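Local coordinates for mitotic checkpoint control protein kinase BUB1 (Drosophila melanogaster, PDB 6JKK) that probably acts as an ATP-dependent protein kinase in the mitotic checkpoint at kinetochores, the present chain being its kinase domain, at residues 60-65 against 70-75. Residues are numbered along the deposited sequence; the frame is centred on the assembly and turned at random.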
loop_
_atom_site.group_PDB
_atom_site.type_symbol
_atom_site.label_atom_id
_atom_site.label_comp_id
_atom_site.label_asym_id
_atom_site.label_seq_id
_atom_site.Cartn_x
_atom_site.Cartn_y
_atom_site.Cartn_z
ATOM N N LYS A 60 3.120 -20.112 -10.659
ATOM C CA LYS A 60 3.506 -20.524 -9.311
ATOM C C LYS A 60 2.688 -19.850 -8.206
ATOM O O LYS A 60 2.284 -18.693 -8.325
ATOM C CB LYS A 60 5.003 -20.266 -9.097
ATOM C CG LYS A 60 5.892 -21.166 -9.950
ATOM C CD LYS A 60 7.372 -21.025 -9.611
ATOM C CE LYS A 60 7.992 -19.758 -10.189
ATOM N NZ LYS A 60 9.488 -19.794 -10.093
ATOM N N MET A 61 2.440 -20.589 -7.130
ATOM C CA MET A 61 1.750 -20.033 -5.966
ATOM C C MET A 61 2.639 -19.013 -5.275
ATOM O O MET A 61 3.835 -19.252 -5.092
ATOM C CB MET A 61 1.372 -21.166 -4.998
ATOM C CG MET A 61 0.625 -20.744 -3.735
ATOM S SD MET A 61 1.687 -20.251 -2.351
ATOM C CE MET A 61 2.547 -21.777 -1.973
ATOM N N ILE A 62 2.065 -17.873 -4.899
ATOM C CA ILE A 62 2.775 -16.906 -4.067
ATOM C C ILE A 62 2.259 -17.018 -2.637
ATOM O O ILE A 62 3.029 -17.213 -1.688
ATOM C CB ILE A 62 2.571 -15.467 -4.555
ATOM C CG1 ILE A 62 3.188 -15.270 -5.942
ATOM C CG2 ILE A 62 3.179 -14.494 -3.555
ATOM C CD1 ILE A 62 4.678 -15.586 -5.987
ATOM N N GLY A 63 0.941 -16.918 -2.494
ATOM C CA GLY A 63 0.310 -17.006 -1.193
ATOM C C GLY A 63 -1.035 -17.681 -1.322
ATOM O O GLY A 63 -1.665 -17.624 -2.382
ATOM N N LYS A 64 -1.480 -18.320 -0.246
ATOM C CA LYS A 64 -2.717 -19.087 -0.279
ATOM C C LYS A 64 -3.370 -19.057 1.096
ATOM O O LYS A 64 -2.853 -19.650 2.043
ATOM C CB LYS A 64 -2.408 -20.526 -0.687
ATOM C CG LYS A 64 -3.603 -21.446 -0.798
ATOM C CD LYS A 64 -3.159 -22.908 -0.886
ATOM C CE LYS A 64 -2.103 -23.125 -1.967
ATOM N NZ LYS A 64 -0.697 -23.030 -1.449
ATOM N N GLY A 65 -4.496 -18.356 1.202
ATOM C CA GLY A 65 -5.186 -18.196 2.470
ATOM C C GLY A 65 -6.518 -18.920 2.548
ATOM O O GLY A 65 -6.839 -19.760 1.705
ATOM N N VAL A 70 -2.776 -15.970 -4.237
ATOM C CA VAL A 70 -2.126 -15.137 -5.241
ATOM C C VAL A 70 -1.157 -16.008 -6.020
ATOM O O VAL A 70 -0.386 -16.779 -5.429
ATOM C CB VAL A 70 -1.366 -13.940 -4.608
ATOM C CG1 VAL A 70 -0.579 -13.186 -5.671
ATOM C CG2 VAL A 70 -2.333 -12.993 -3.923
ATOM N N TYR A 71 -1.210 -15.895 -7.342
ATOM C CA TYR A 71 -0.342 -16.668 -8.226
ATOM C C TYR A 71 0.404 -15.727 -9.155
ATOM O O TYR A 71 -0.107 -14.659 -9.499
ATOM C CB TYR A 71 -1.174 -17.661 -9.049
ATOM C CG TYR A 71 -1.472 -18.953 -8.319
ATOM C CD1 TYR A 71 -2.502 -19.028 -7.385
ATOM C CD2 TYR A 71 -0.717 -20.097 -8.559
ATOM C CE1 TYR A 71 -2.764 -20.211 -6.706
ATOM C CE2 TYR A 71 -0.978 -21.283 -7.892
ATOM C CZ TYR A 71 -2.001 -21.332 -6.966
ATOM O OH TYR A 71 -2.257 -22.509 -6.297
ATOM N N VAL A 72 1.619 -16.108 -9.541
ATOM C CA VAL A 72 2.351 -15.350 -10.552
ATOM C C VAL A 72 2.157 -16.063 -11.886
ATOM O O VAL A 72 2.113 -17.297 -11.939
ATOM C CB VAL A 72 3.855 -15.187 -10.195
ATOM C CG1 VAL A 72 4.492 -16.530 -9.894
ATOM C CG2 VAL A 72 4.608 -14.468 -11.312
ATOM N N GLY A 73 1.991 -15.291 -12.956
ATOM C CA GLY A 73 1.821 -15.867 -14.276
ATOM C C GLY A 73 2.333 -14.934 -15.352
ATOM O O GLY A 73 3.217 -14.107 -15.101
ATOM N N LYS A 74 1.790 -15.062 -16.557
ATOM C CA LYS A 74 2.211 -14.188 -17.643
ATOM C C LYS A 74 1.141 -14.024 -18.706
ATOM O O LYS A 74 0.523 -14.999 -19.133
ATOM C CB LYS A 74 3.501 -14.709 -18.285
ATOM C CG LYS A 74 4.005 -13.858 -19.450
ATOM C CD LYS A 74 5.343 -14.366 -19.970
ATOM C CE LYS A 74 6.412 -14.304 -18.894
ATOM N NZ LYS A 74 7.705 -14.894 -19.356
ATOM N N HIS A 75 0.923 -12.777 -19.114
ATOM C CA HIS A 75 0.106 -12.468 -20.280
ATOM C C HIS A 75 0.927 -12.816 -21.522
ATOM O O HIS A 75 1.900 -12.130 -21.844
ATOM C CB HIS A 75 -0.267 -10.982 -20.273
ATOM C CG HIS A 75 -1.205 -10.579 -21.372
ATOM N ND1 HIS A 75 -0.960 -9.505 -22.197
ATOM C CD2 HIS A 75 -2.391 -11.099 -21.769
ATOM C CE1 HIS A 75 -1.952 -9.381 -23.065
ATOM N NE2 HIS A 75 -2.832 -10.337 -22.826
#
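Lys60 pairs with Val72 and Gly63 with Val70 across two antiparallel segments whose N-to-C directions differ by 153°, but the register slips by one residue between these pairs. Lys60 O accepts from Val72 N at 2.9 Å, and the bond from Lys60 N to Val72 O is longer, 3.3 Å. Beyond it lies a classic beta bulge: Val70 O accepts from Ile62 N at 2.7 Å and from Gly63 N at 3.2 Å, while Val70 N returns a bond to Gly63 O.

The bulge turns Ile62 toward the partner strand, where its branched, apolar chain suits a place against two valines: CB meets Val70 CG1 at 4.0 Å, and CD1 reaches Val72 CG1 at a slant. At the non-hydrogen-bonded pair Met61–Tyr71, Tyr71 has CG anti to its carbonyl carbon (chi1 -84°), which brings the ring toward the Met61 backbone. Met61 CA sits above one face in a CH-pi contact, offset toward the rim, and Met61 CB lies 3.7 Å from Tyr71 CE2. Leu43, Pro45 and Val58 also touch the Tyr71 side chain; an alanine here would probably open a gap among them and deprive Met61 CA of its ring face.

Gly63 and Gly65 open the Gly-x-Gly-x-x-Gly signature, and Val70 lies close to Lys85, the predicted ATP-binding lysine. This beta hairpin carries the glycine-rich loop of the protein kinase N-lobe, which probably lies over bound ATP as in related kinases.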